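Local coordinates for protein positive phenol-degradative gene regulator (Ralstonia sp. E2, PDB 5FRY) that senses phenolic compounds through this N-terminal domain and, as an enhancer-binding activator of the ATPase family, probably switches on transcription of phenol-degradation genes, at residues 61-66 / 150-155; 45-50 / 65-70; 131-136 / 176-181; 160-163 / 169-172. All coordinates share one frame; numbering follows the deposited sequence.

How the contacts relate
From the N terminus, contact 2 closes first, folding helix 44-58 back against helix 60-84 across the short turn between them. Contact 1 starts on the same helix, sharing G65 and L66, and reaches far along the chain to the start of helix 152-166, spanning three further helices and the first two strands of the four-stranded sheet. Contact 3 crosses it: 131-136 lies within the span of contact 1, but its partner 176-181 lies beyond. Both supply a cysteine to the zinc ion, and E135 binds backbone nitrogens of M153 and Q154. Contact 4, a tight helix-to-strand turn within the span of contact 3, joins the far part of helix 152-166 to edge strand 170-176 beside the bound phenol.

Contact 1: residues 61-66 / 150-155; sequences ERARGL and VCWMQI. With ZN (zinc ion), chain C.
R64 and W152 mark the closest approach of the two backbones, with their CA atoms 6.2 Å apart. Segment 61-66 is a regular piece of helix 60-84, whereas 150-155 enters helix 152-166 from a turn: C151, the centre of an inverse gamma turn, takes the N-cap position and W152 begins the helix. The indole of W152 lies against the first helix, and the main chain covers one of its faces, CA of R64 being 3.5 Å from CE3 of W152. Beside it, CB of R64 sits 3.8 Å from the centroid of the six-membered ring and 11° off its normal, a CH-pi contact. With CG anti to the backbone N (chi1 166°) and the chain extended to NE, the arginine runs across the indole toward its pyrrole part, where NH1 of R64 comes to 3.7 Å from CD1 of W152. The guanidinium stands nearly upright to the ring, the planes 80° apart, so the two do not stack. The V150 carbonyl O lies over the opposite face, toward the rim. NE1 of W152 is hydrogen-bonded to the P149 carbonyl, which helps fix the turn of the indole. One residue earlier, C151 binds zinc through SG at 2.2 Å, together with E174, C177 and C185. The contact packs helix 60-84 of the aromatic-catabolism-activator region against the start of helix 152-166 in the V4R domain, beside zinc ligand C151.

Contact 2: residues 45-50 / 65-70; sequences AALGAL and GLFMRM
L47 and F67 meet between helices 44-58 and 60-84, at a point where the backbones are still well apart, the CA atoms of the two residues being 10.3 Å from each other. Along F67, CB first packs on CB of W152. The ring, its CG anti to the carbonyl carbon (chi1 -82°), reaches out toward helix 44-58. Its CD1 lies against CE of M153, so helix 152-166 presses on this part of the side chain. Farther out, CE1 of F67 receives CD2 of L47 at 4.0 Å; the methyl comes to the edge of the ring, near its plane, and the leucine and the phenylalanine lie alongside one another, pointing opposite ways. At the tip, CZ of F67 has CD2 of L50 at a looser 4.9 Å. The same L47 methyl, CD2, also approaches CE of M70, at 4.4 Å, and R51 adds a cation-pi interaction with the F67 ring. No hydrogen bond joins the segments. M70 of the second subunit packs on L47 and L50, and R69 forms a salt bridge with E53 of that subunit. This is the apolar core between two consecutive, splayed helices joined by a short turn, which also contributes to the dimer interface.

Contact 3: residues 131-136 / 176-181; sequences EDSFEG and ECVGCG. With ZN (zinc ion), chain C.
Van der Waals packing of V178 on S133 and G136 carries most of this contact. CG2 of V178, the methyl set between the backbone N and the carbonyl carbon, touches OG of S133 at 3.6 Å and lies 3.8 Å from CA of G136, so one methyl fills the angle between the serine side chain and the first turn of helix 134-143. Next to it the main chains meet without any side chain between them: the CA atoms of G136 and G179 are 4.4 Å apart, and the G136 carbonyl O faces CA of G179.

No hydrogen bond joins the two segments directly. S133 is the N-cap of helix 134-143, and its OG accepts a weak bond from N of G136 (3.4 Å, 145°). Across the contact, 178-180 forms a short 3-10 turn, in which N of C180 bonds to O of C177. The neighbouring E135 takes the backbone N-H groups of M153 and Q154 with its two carboxylate oxygens and also pairs with R51, tying the helix start to helix 152-166.

Metal coordination is the third element. C177 binds zinc through SG at 2.2 Å, and C151, C185 and E174 complete the site. OG of S133 is 4.2 Å from the ion, in a second shell where its side chain touches C151 and C185.

Four protein ligands, three sulfurs and one carboxylate, are consistent with a structural zinc, one that ties the start of 176-181 to C151, just before helix 152-166, and to E174 and C185, with S133 in the second shell.

Contact 4: residues 160-163 / 169-172; sequences GYTS and TILY. With ERH (3,4-dimethylphenol), chain D.
The hydroxyls of T162 and Y172 meet at only 2.6 Å (OG1 to OH), a short hydrogen bond at the wall of the phenol pocket. OG1 of T162 is also bonded to the A158 carbonyl, and OH of Y172 to the hydroxyl of Y124. The threonine comes in at the edge of the tyrosine, OG1 near the ring plane, and the two side chains run nearly perpendicular to each other. The other branch, CG2 of T162, packs on CG2 of I170 at 3.9 Å. These residues face each other across a tight helix-to-strand turn of the V4R domain, through which helix 152-166 passes into edge strand 170-176 of the four-stranded antiparallel sheet. At the start of the strand, N of I170 donates to OG of S163 in an almost straight bond (2.7 Å, 177°). That oxygen, held beside its own backbone N (chi1 -69°), is hydrogen-bonded to the T159 carbonyl as well. On the ligand side, one methyl of the bound dimethylphenol, C09, lies 3.3 Å from CD1 of Y161 and 3.7 Å from OG1 of T162. The other, C08, reaches CE2 of Y172 at 4.1 Å.

Contact 1: residues 61-66 / 150-155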
loop_
_atom_site.group_PDB
_atom_site.type_symbol
_atom_site.label_atom_id
_atom_site.label_comp_id
_atom_site.label_asym_id
_atom_site.label_seq_id
_atom_site.Cartn_x
_atom_site.Cartn_y
_atom_site.Cartn_z
ATOM N N GLU A 61 6.208 -11.477 -15.921
ATOM C CA GLU A 61 7.229 -10.482 -16.236
ATOM C C GLU A 61 6.715 -9.048 -16.268
ATOM O O GLU A 61 7.400 -8.132 -15.811
ATOM C CB GLU A 61 7.889 -10.821 -17.575
ATOM C CG GLU A 61 8.876 -11.956 -17.460
ATOM C CD GLU A 61 9.785 -11.792 -16.249
ATOM O OE1 GLU A 61 10.708 -10.946 -16.301
ATOM O OE2 GLU A 61 9.558 -12.497 -15.241
ATOM N N ARG A 62 5.518 -8.844 -16.807
ATOM C CA ARG A 62 4.973 -7.496 -16.910
ATOM C C ARG A 62 4.473 -7.011 -15.548
ATOM O O ARG A 62 4.623 -5.833 -15.206
ATOM C CB ARG A 62 3.848 -7.446 -17.944
ATOM C CG ARG A 62 3.558 -6.043 -18.441
ATOM C CD ARG A 62 2.824 -6.053 -19.767
ATOM N NE ARG A 62 1.374 -6.152 -19.603
ATOM C CZ ARG A 62 0.494 -5.715 -20.500
ATOM N NH1 ARG A 62 0.918 -5.147 -21.625
ATOM N NH2 ARG A 62 -0.810 -5.840 -20.273
ATOM N N ALA A 63 3.879 -7.923 -14.779
ATOM C CA ALA A 63 3.488 -7.635 -13.403
ATOM C C ALA A 63 4.710 -7.200 -12.608
ATOM O O ALA A 63 4.659 -6.226 -11.859
ATOM C CB ALA A 63 2.832 -8.854 -12.747
ATOM N N ARG A 64 5.805 -7.937 -12.797
ATOM C CA ARG A 64 7.077 -7.690 -12.131
ATOM C C ARG A 64 7.592 -6.272 -12.381
ATOM O O ARG A 64 8.038 -5.596 -11.447
ATOM C CB ARG A 64 8.110 -8.731 -12.601
ATOM C CG ARG A 64 9.570 -8.435 -12.274
ATOM C CD ARG A 64 10.458 -9.591 -12.777
ATOM N NE ARG A 64 11.846 -9.201 -12.979
ATOM C CZ ARG A 64 12.830 -9.470 -12.126
ATOM N NH1 ARG A 64 12.570 -10.139 -11.006
ATOM N NH2 ARG A 64 14.068 -9.072 -12.392
ATOM N N GLY A 65 7.525 -5.830 -13.634
ATOM C CA GLY A 65 7.930 -4.482 -14.011
ATOM C C GLY A 65 7.166 -3.440 -13.215
ATOM O O GLY A 65 7.767 -2.529 -12.646
ATOM N N LEU A 66 5.844 -3.598 -13.159
ATOM C CA LEU A 66 4.974 -2.696 -12.404
ATOM C C LEU A 66 5.364 -2.614 -10.913
ATOM O O LEU A 66 5.481 -1.515 -10.365
ATOM C CB LEU A 66 3.512 -3.128 -12.560
ATOM C CG LEU A 66 2.847 -2.983 -13.939
ATOM C CD1 LEU A 66 1.494 -3.673 -13.992
ATOM C CD2 LEU A 66 2.679 -1.525 -14.294
ATOM N N VAL A 150 11.270 -13.133 -6.084
ATOM C CA VAL A 150 9.940 -12.544 -6.164
ATOM C C VAL A 150 9.768 -11.225 -5.394
ATOM O O VAL A 150 8.720 -10.596 -5.499
ATOM C CB VAL A 150 8.861 -13.543 -5.630
ATOM C CG1 VAL A 150 8.817 -14.796 -6.484
ATOM C CG2 VAL A 150 9.144 -13.899 -4.193
ATOM N N CYS A 151 10.759 -10.801 -4.609
ATOM C CA CYS A 151 10.601 -9.539 -3.863
ATOM C C CYS A 151 10.850 -8.293 -4.737
ATOM O O CYS A 151 11.735 -7.486 -4.465
ATOM C CB CYS A 151 11.509 -9.544 -2.631
ATOM S SG CYS A 151 11.087 -10.911 -1.519
ATOM N N TRP A 152 10.001 -8.138 -5.753
ATOM C CA TRP A 152 10.094 -7.122 -6.789
ATOM C C TRP A 152 10.058 -5.654 -6.330
ATOM O O TRP A 152 10.943 -4.866 -6.709
ATOM C CB TRP A 152 8.968 -7.343 -7.812
ATOM C CG TRP A 152 8.926 -8.747 -8.350
ATOM C CD1 TRP A 152 9.977 -9.621 -8.456
ATOM C CD2 TRP A 152 7.771 -9.449 -8.834
ATOM N NE1 TRP A 152 9.548 -10.814 -8.992
ATOM C CE2 TRP A 152 8.199 -10.735 -9.227
ATOM C CE3 TRP A 152 6.420 -9.113 -8.975
ATOM C CZ2 TRP A 152 7.318 -11.683 -9.752
ATOM C CZ3 TRP A 152 5.550 -10.059 -9.497
ATOM C CH2 TRP A 152 6.002 -11.324 -9.880
ATOM N N MET A 153 9.027 -5.281 -5.570
ATOM C CA MET A 153 8.904 -3.934 -5.011
ATOM C C MET A 153 9.992 -3.667 -4.001
ATOM O O MET A 153 10.430 -2.518 -3.877
ATOM C CB MET A 153 7.538 -3.727 -4.346
ATOM C CG MET A 153 7.138 -2.277 -4.074
ATOM S SD MET A 153 5.577 -2.256 -3.127
ATOM C CE MET A 153 4.913 -3.811 -3.602
ATOM N N GLN A 154 10.410 -4.694 -3.254
ATOM C CA GLN A 154 11.484 -4.501 -2.291
ATOM C C GLN A 154 12.771 -4.175 -3.014
ATOM O O GLN A 154 13.528 -3.316 -2.571
ATOM C CB GLN A 154 11.681 -5.727 -1.423
ATOM C CG GLN A 154 10.565 -5.859 -0.385
ATOM C CD GLN A 154 10.612 -7.156 0.355
ATOM O OE1 GLN A 154 9.601 -7.590 0.910
ATOM N NE2 GLN A 154 11.795 -7.781 0.403
ATOM N N ILE A 155 13.016 -4.878 -4.113
ATOM C CA ILE A 155 14.209 -4.617 -4.951
ATOM C C ILE A 155 14.174 -3.247 -5.626
ATOM O O ILE A 155 15.159 -2.506 -5.598
ATOM C CB ILE A 155 14.369 -5.694 -6.048
ATOM C CG1 ILE A 155 14.918 -6.984 -5.441
ATOM C CG2 ILE A 155 15.259 -5.177 -7.175
ATOM C CD1 ILE A 155 16.317 -6.835 -4.884
HETATM ZN ZN ZN C . 12.895 -12.171 -1.603
#

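Contact 2: residues 45-50 / 65-70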
loop_
_atom_site.group_PDB
_atom_site.type_symbol
_atom_site.label_atom_id
_atom_site.label_comp_id
_atom_site.label_asym_id
_atom_site.label_seq_id
_atom_site.Cartn_x
_atom_site.Cartn_y
_atom_site.Cartn_z
ATOM N N ALA A 45 -2.320 -8.476 2.307
ATOM C CA ALA A 45 -3.178 -9.420 1.599
ATOM C C ALA A 45 -3.958 -8.738 0.480
ATOM O O ALA A 45 -4.283 -9.359 -0.540
ATOM C CB ALA A 45 -4.126 -10.105 2.569
ATOM N N ALA A 46 -4.239 -7.451 0.654
ATOM C CA ALA A 46 -4.826 -6.659 -0.418
ATOM C C ALA A 46 -3.831 -6.479 -1.577
ATOM O O ALA A 46 -4.200 -6.516 -2.754
ATOM C CB ALA A 46 -5.267 -5.312 0.116
ATOM N N LEU A 47 -2.568 -6.271 -1.249
ATOM C CA LEU A 47 -1.566 -6.125 -2.295
ATOM C C LEU A 47 -1.395 -7.456 -3.030
ATOM O O LEU A 47 -1.249 -7.487 -4.254
ATOM C CB LEU A 47 -0.234 -5.652 -1.719
ATOM C CG LEU A 47 0.131 -4.201 -2.062
ATOM C CD1 LEU A 47 1.512 -3.844 -1.555
ATOM C CD2 LEU A 47 0.019 -3.944 -3.550
ATOM N N GLY A 48 -1.411 -8.550 -2.273
ATOM C CA GLY A 48 -1.298 -9.877 -2.858
ATOM C C GLY A 48 -2.401 -10.125 -3.873
ATOM O O GLY A 48 -2.150 -10.644 -4.968
ATOM N N ALA A 49 -3.623 -9.744 -3.512
ATOM C CA ALA A 49 -4.775 -9.904 -4.406
ATOM C C ALA A 49 -4.527 -9.208 -5.745
ATOM O O ALA A 49 -4.664 -9.819 -6.812
ATOM C CB ALA A 49 -6.040 -9.365 -3.753
ATOM N N LEU A 50 -4.145 -7.934 -5.700
ATOM C CA LEU A 50 -3.855 -7.206 -6.930
ATOM C C LEU A 50 -2.696 -7.836 -7.703
ATOM O O LEU A 50 -2.709 -7.843 -8.922
ATOM C CB LEU A 50 -3.531 -5.739 -6.645
ATOM C CG LEU A 50 -3.009 -4.938 -7.836
ATOM C CD1 LEU A 50 -4.086 -4.687 -8.894
ATOM C CD2 LEU A 50 -2.393 -3.620 -7.365
ATOM N N GLY A 65 7.525 -5.830 -13.634
ATOM C CA GLY A 65 7.930 -4.482 -14.011
ATOM C C GLY A 65 7.166 -3.440 -13.215
ATOM O O GLY A 65 7.767 -2.529 -12.646
ATOM N N LEU A 66 5.844 -3.598 -13.159
ATOM C CA LEU A 66 4.974 -2.696 -12.404
ATOM C C LEU A 66 5.364 -2.614 -10.913
ATOM O O LEU A 66 5.481 -1.515 -10.365
ATOM C CB LEU A 66 3.512 -3.128 -12.560
ATOM C CG LEU A 66 2.847 -2.983 -13.939
ATOM C CD1 LEU A 66 1.494 -3.673 -13.992
ATOM C CD2 LEU A 66 2.679 -1.525 -14.294
ATOM N N PHE A 67 5.580 -3.754 -10.261
ATOM C CA PHE A 67 5.977 -3.746 -8.846
ATOM C C PHE A 67 7.387 -3.192 -8.604
ATOM O O PHE A 67 7.629 -2.458 -7.636
ATOM C CB PHE A 67 5.845 -5.155 -8.255
ATOM C CG PHE A 67 4.445 -5.486 -7.835
ATOM C CD1 PHE A 67 3.942 -5.016 -6.630
ATOM C CD2 PHE A 67 3.607 -6.228 -8.661
ATOM C CE1 PHE A 67 2.626 -5.306 -6.237
ATOM C CE2 PHE A 67 2.288 -6.519 -8.277
ATOM C CZ PHE A 67 1.803 -6.056 -7.063
ATOM N N MET A 68 8.328 -3.525 -9.473
ATOM C CA MET A 68 9.659 -2.948 -9.321
ATOM C C MET A 68 9.598 -1.428 -9.438
ATOM O O MET A 68 10.195 -0.715 -8.635
ATOM C CB MET A 68 10.628 -3.530 -10.346
ATOM C CG MET A 68 10.813 -5.043 -10.236
ATOM S SD MET A 68 11.862 -5.637 -11.580
ATOM C CE MET A 68 13.138 -4.381 -11.566
ATOM N N ARG A 69 8.850 -0.921 -10.413
ATOM C CA ARG A 69 8.751 0.527 -10.587
ATOM C C ARG A 69 8.019 1.202 -9.411
ATOM O O ARG A 69 8.359 2.323 -9.046
ATOM C CB ARG A 69 8.088 0.871 -11.931
ATOM C CG ARG A 69 8.939 0.451 -13.151
ATOM C CD ARG A 69 8.387 0.914 -14.506
ATOM N NE ARG A 69 7.135 0.272 -14.887
ATOM C CZ ARG A 69 7.028 -0.940 -15.435
ATOM N NH1 ARG A 69 8.109 -1.669 -15.676
ATOM N NH2 ARG A 69 5.831 -1.434 -15.734
ATOM N N MET A 70 7.073 0.510 -8.782
ATOM C CA MET A 70 6.380 1.077 -7.626
ATOM C C MET A 70 7.374 1.160 -6.471
ATOM O O MET A 70 7.426 2.173 -5.757
ATOM C CB MET A 70 5.144 0.234 -7.239
ATOM C CG MET A 70 4.339 0.887 -6.174
ATOM S SD MET A 70 2.662 0.215 -5.855
ATOM C CE MET A 70 3.046 -1.454 -5.554
#

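Contact 3: residues 131-136 / 176-181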
loop_
_atom_site.group_PDB
_atom_site.type_symbol
_atom_site.label_atom_id
_atom_site.label_comp_id
_atom_site.label_asym_id
_atom_site.label_seq_id
_atom_site.Cartn_x
_atom_site.Cartn_y
_atom_site.Cartn_z
ATOM N N GLU A 131 15.157 -10.282 6.255
ATOM C CA GLU A 131 14.364 -11.234 7.023
ATOM C C GLU A 131 12.898 -10.822 7.109
ATOM O O GLU A 131 12.568 -9.638 7.307
ATOM C CB GLU A 131 14.956 -11.391 8.424
ATOM C CG GLU A 131 16.375 -11.932 8.416
ATOM C CD GLU A 131 16.954 -12.058 9.809
ATOM O OE1 GLU A 131 16.731 -13.105 10.460
ATOM O OE2 GLU A 131 17.627 -11.103 10.258
ATOM N N ASP A 132 12.025 -11.814 6.951
ATOM C CA ASP A 132 10.588 -11.613 7.041
ATOM C C ASP A 132 10.110 -10.644 5.969
ATOM O O ASP A 132 9.234 -9.824 6.227
ATOM C CB ASP A 132 10.201 -11.089 8.421
ATOM C CG ASP A 132 10.504 -12.078 9.528
ATOM O OD1 ASP A 132 10.454 -13.305 9.272
ATOM O OD2 ASP A 132 10.794 -11.618 10.656
ATOM N N SER A 133 10.696 -10.737 4.776
ATOM C CA SER A 133 10.263 -9.893 3.677
ATOM C C SER A 133 8.774 -10.147 3.473
ATOM O O SER A 133 8.333 -11.294 3.432
ATOM C CB SER A 133 11.061 -10.170 2.405
ATOM O OG SER A 133 10.525 -11.267 1.703
ATOM N N PHE A 134 7.990 -9.080 3.387
ATOM C CA PHE A 134 6.548 -9.264 3.276
ATOM C C PHE A 134 6.207 -9.791 1.893
ATOM O O PHE A 134 5.272 -10.561 1.707
ATOM C CB PHE A 134 5.808 -7.954 3.519
ATOM C CG PHE A 134 5.545 -7.186 2.264
ATOM C CD1 PHE A 134 6.529 -6.383 1.713
ATOM C CD2 PHE A 134 4.336 -7.309 1.599
ATOM C CE1 PHE A 134 6.306 -5.689 0.545
ATOM C CE2 PHE A 134 4.104 -6.619 0.415
ATOM C CZ PHE A 134 5.086 -5.813 -0.111
ATOM N N GLU A 135 6.979 -9.371 0.901
ATOM C CA GLU A 135 6.597 -9.594 -0.480
ATOM C C GLU A 135 6.772 -11.070 -0.848
ATOM O O GLU A 135 5.930 -11.659 -1.562
ATOM C CB GLU A 135 7.416 -8.688 -1.400
ATOM C CG GLU A 135 6.858 -8.605 -2.789
ATOM C CD GLU A 135 7.587 -7.566 -3.598
ATOM O OE1 GLU A 135 8.597 -7.063 -3.085
ATOM O OE2 GLU A 135 7.157 -7.292 -4.739
ATOM N N GLY A 136 7.834 -11.673 -0.322
ATOM C CA GLY A 136 8.095 -13.086 -0.550
ATOM C C GLY A 136 7.047 -13.926 0.171
ATOM O O GLY A 136 6.548 -14.914 -0.361
ATOM N N GLU A 176 19.358 -14.603 -3.075
ATOM C CA GLU A 176 18.559 -15.645 -2.437
ATOM C C GLU A 176 17.248 -15.016 -1.975
ATOM O O GLU A 176 17.185 -13.797 -1.769
ATOM C CB GLU A 176 19.317 -16.264 -1.261
ATOM C CG GLU A 176 20.742 -16.686 -1.617
ATOM C CD GLU A 176 21.631 -16.911 -0.403
ATOM O OE1 GLU A 176 21.102 -17.001 0.726
ATOM O OE2 GLU A 176 22.867 -16.991 -0.584
ATOM N N CYS A 177 16.205 -15.827 -1.820
ATOM C CA CYS A 177 14.891 -15.291 -1.489
ATOM C C CYS A 177 13.968 -16.331 -0.874
ATOM O O CYS A 177 13.946 -17.482 -1.307
ATOM C CB CYS A 177 14.237 -14.712 -2.738
ATOM S SG CYS A 177 12.562 -14.160 -2.441
ATOM N N VAL A 178 13.189 -15.910 0.122
ATOM C CA VAL A 178 12.246 -16.794 0.801
ATOM C C VAL A 178 11.191 -17.344 -0.140
ATOM O O VAL A 178 10.795 -18.507 -0.041
ATOM C CB VAL A 178 11.533 -16.071 1.943
ATOM C CG1 VAL A 178 12.525 -15.745 3.051
ATOM C CG2 VAL A 178 10.852 -14.802 1.418
ATOM N N GLY A 179 10.724 -16.497 -1.040
ATOM C CA GLY A 179 9.704 -16.881 -1.992
ATOM C C GLY A 179 10.101 -18.100 -2.799
ATOM O O GLY A 179 9.241 -18.791 -3.335
ATOM N N CYS A 180 11.402 -18.374 -2.865
ATOM C CA CYS A 180 11.914 -19.486 -3.667
ATOM C C CYS A 180 12.243 -20.729 -2.845
ATOM O O CYS A 180 12.576 -21.769 -3.409
ATOM C CB CYS A 180 13.158 -19.053 -4.448
ATOM S SG CYS A 180 12.811 -17.976 -5.855
ATOM N N GLY A 181 12.173 -20.619 -1.521
ATOM C CA GLY A 181 12.398 -21.758 -0.647
ATOM C C GLY A 181 13.512 -21.524 0.357
ATOM O O GLY A 181 13.743 -22.345 1.244
HETATM ZN ZN ZN C . 12.895 -12.171 -1.603
#

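Contact 4: residues 160-163 / 169-172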
loop_
_atom_site.group_PDB
_atom_site.type_symbol
_atom_site.label_atom_id
_atom_site.label_comp_id
_atom_site.label_asym_id
_atom_site.label_seq_id
_atom_site.Cartn_x
_atom_site.Cartn_y
_atom_site.Cartn_z
ATOM N N GLY A 160 16.065 2.304 -6.250
ATOM C CA GLY A 160 15.614 3.681 -6.380
ATOM C C GLY A 160 16.263 4.569 -5.348
ATOM O O GLY A 160 16.791 5.628 -5.685
ATOM N N TYR A 161 16.255 4.107 -4.107
ATOM C CA TYR A 161 16.841 4.830 -2.986
ATOM C C TYR A 161 18.336 5.010 -3.183
ATOM O O TYR A 161 18.836 6.118 -3.106
ATOM C CB TYR A 161 16.576 4.096 -1.669
ATOM C CG TYR A 161 17.195 4.784 -0.462
ATOM C CD1 TYR A 161 18.550 4.628 -0.162
ATOM C CD2 TYR A 161 16.431 5.596 0.363
ATOM C CE1 TYR A 161 19.125 5.273 0.928
ATOM C CE2 TYR A 161 16.992 6.226 1.459
ATOM C CZ TYR A 161 18.337 6.058 1.738
ATOM O OH TYR A 161 18.882 6.690 2.833
ATOM N N THR A 162 19.045 3.911 -3.441
ATOM C CA THR A 162 20.501 3.987 -3.570
ATOM C C THR A 162 20.863 4.842 -4.758
ATOM O O THR A 162 21.784 5.662 -4.701
ATOM C CB THR A 162 21.120 2.600 -3.731
ATOM O OG1 THR A 162 20.568 1.724 -2.734
ATOM C CG2 THR A 162 22.674 2.674 -3.614
ATOM N N SER A 163 20.153 4.640 -5.851
ATOM C CA SER A 163 20.390 5.448 -7.048
ATOM C C SER A 163 20.198 6.936 -6.792
ATOM O O SER A 163 21.006 7.736 -7.247
ATOM C CB SER A 163 19.492 4.999 -8.191
ATOM O OG SER A 163 19.894 3.719 -8.642
ATOM N N THR A 169 22.905 5.340 -11.407
ATOM C CA THR A 169 22.022 4.167 -11.459
ATOM C C THR A 169 22.678 2.997 -10.772
ATOM O O THR A 169 23.638 2.510 -11.279
ATOM C CB THR A 169 21.683 3.826 -12.911
ATOM O OG1 THR A 169 20.799 4.795 -13.381
ATOM C CG2 THR A 169 21.031 2.492 -13.039
ATOM N N ILE A 170 22.153 2.560 -9.630
ATOM C CA ILE A 170 22.722 1.439 -8.901
ATOM C C ILE A 170 21.651 0.364 -8.824
ATOM O O ILE A 170 20.682 0.547 -8.100
ATOM C CB ILE A 170 23.172 1.832 -7.473
ATOM C CG1 ILE A 170 24.176 2.992 -7.493
ATOM C CG2 ILE A 170 23.805 0.647 -6.775
ATOM C CD1 ILE A 170 25.602 2.571 -7.802
ATOM N N LEU A 171 21.815 -0.737 -9.565
ATOM C CA LEU A 171 20.825 -1.816 -9.580
ATOM C C LEU A 171 21.078 -2.877 -8.510
ATOM O O LEU A 171 22.224 -3.138 -8.131
ATOM C CB LEU A 171 20.784 -2.486 -10.960
ATOM C CG LEU A 171 20.645 -1.561 -12.175
ATOM C CD1 LEU A 171 20.893 -2.338 -13.457
ATOM C CD2 LEU A 171 19.280 -0.916 -12.234
ATOM N N TYR A 172 19.993 -3.489 -8.033
ATOM C CA TYR A 172 20.078 -4.603 -7.097
ATOM C C TYR A 172 19.503 -5.875 -7.687
ATOM O O TYR A 172 18.571 -5.850 -8.498
ATOM C CB TYR A 172 19.336 -4.293 -5.797
ATOM C CG TYR A 172 20.014 -3.298 -4.899
ATOM C CD1 TYR A 172 19.997 -1.940 -5.196
ATOM C CD2 TYR A 172 20.629 -3.703 -3.733
ATOM C CE1 TYR A 172 20.599 -1.022 -4.359
ATOM C CE2 TYR A 172 21.225 -2.798 -2.900
ATOM C CZ TYR A 172 21.202 -1.455 -3.212
ATOM O OH TYR A 172 21.810 -0.554 -2.363
HETATM O O01 ERH D . 15.533 -2.551 1.722
HETATM C C02 ERH D . 19.201 -2.030 0.979
HETATM C C03 ERH D . 17.917 -0.009 0.343
HETATM C C04 ERH D . 19.211 -0.783 0.471
HETATM C C05 ERH D . 17.898 -2.658 1.423
HETATM C C06 ERH D . 16.755 -0.567 0.738
HETATM C C07 ERH D . 16.746 -1.968 1.309
HETATM C C08 ERH D . 20.495 -2.806 1.107
HETATM C C09 ERH D . 17.927 1.393 -0.228
#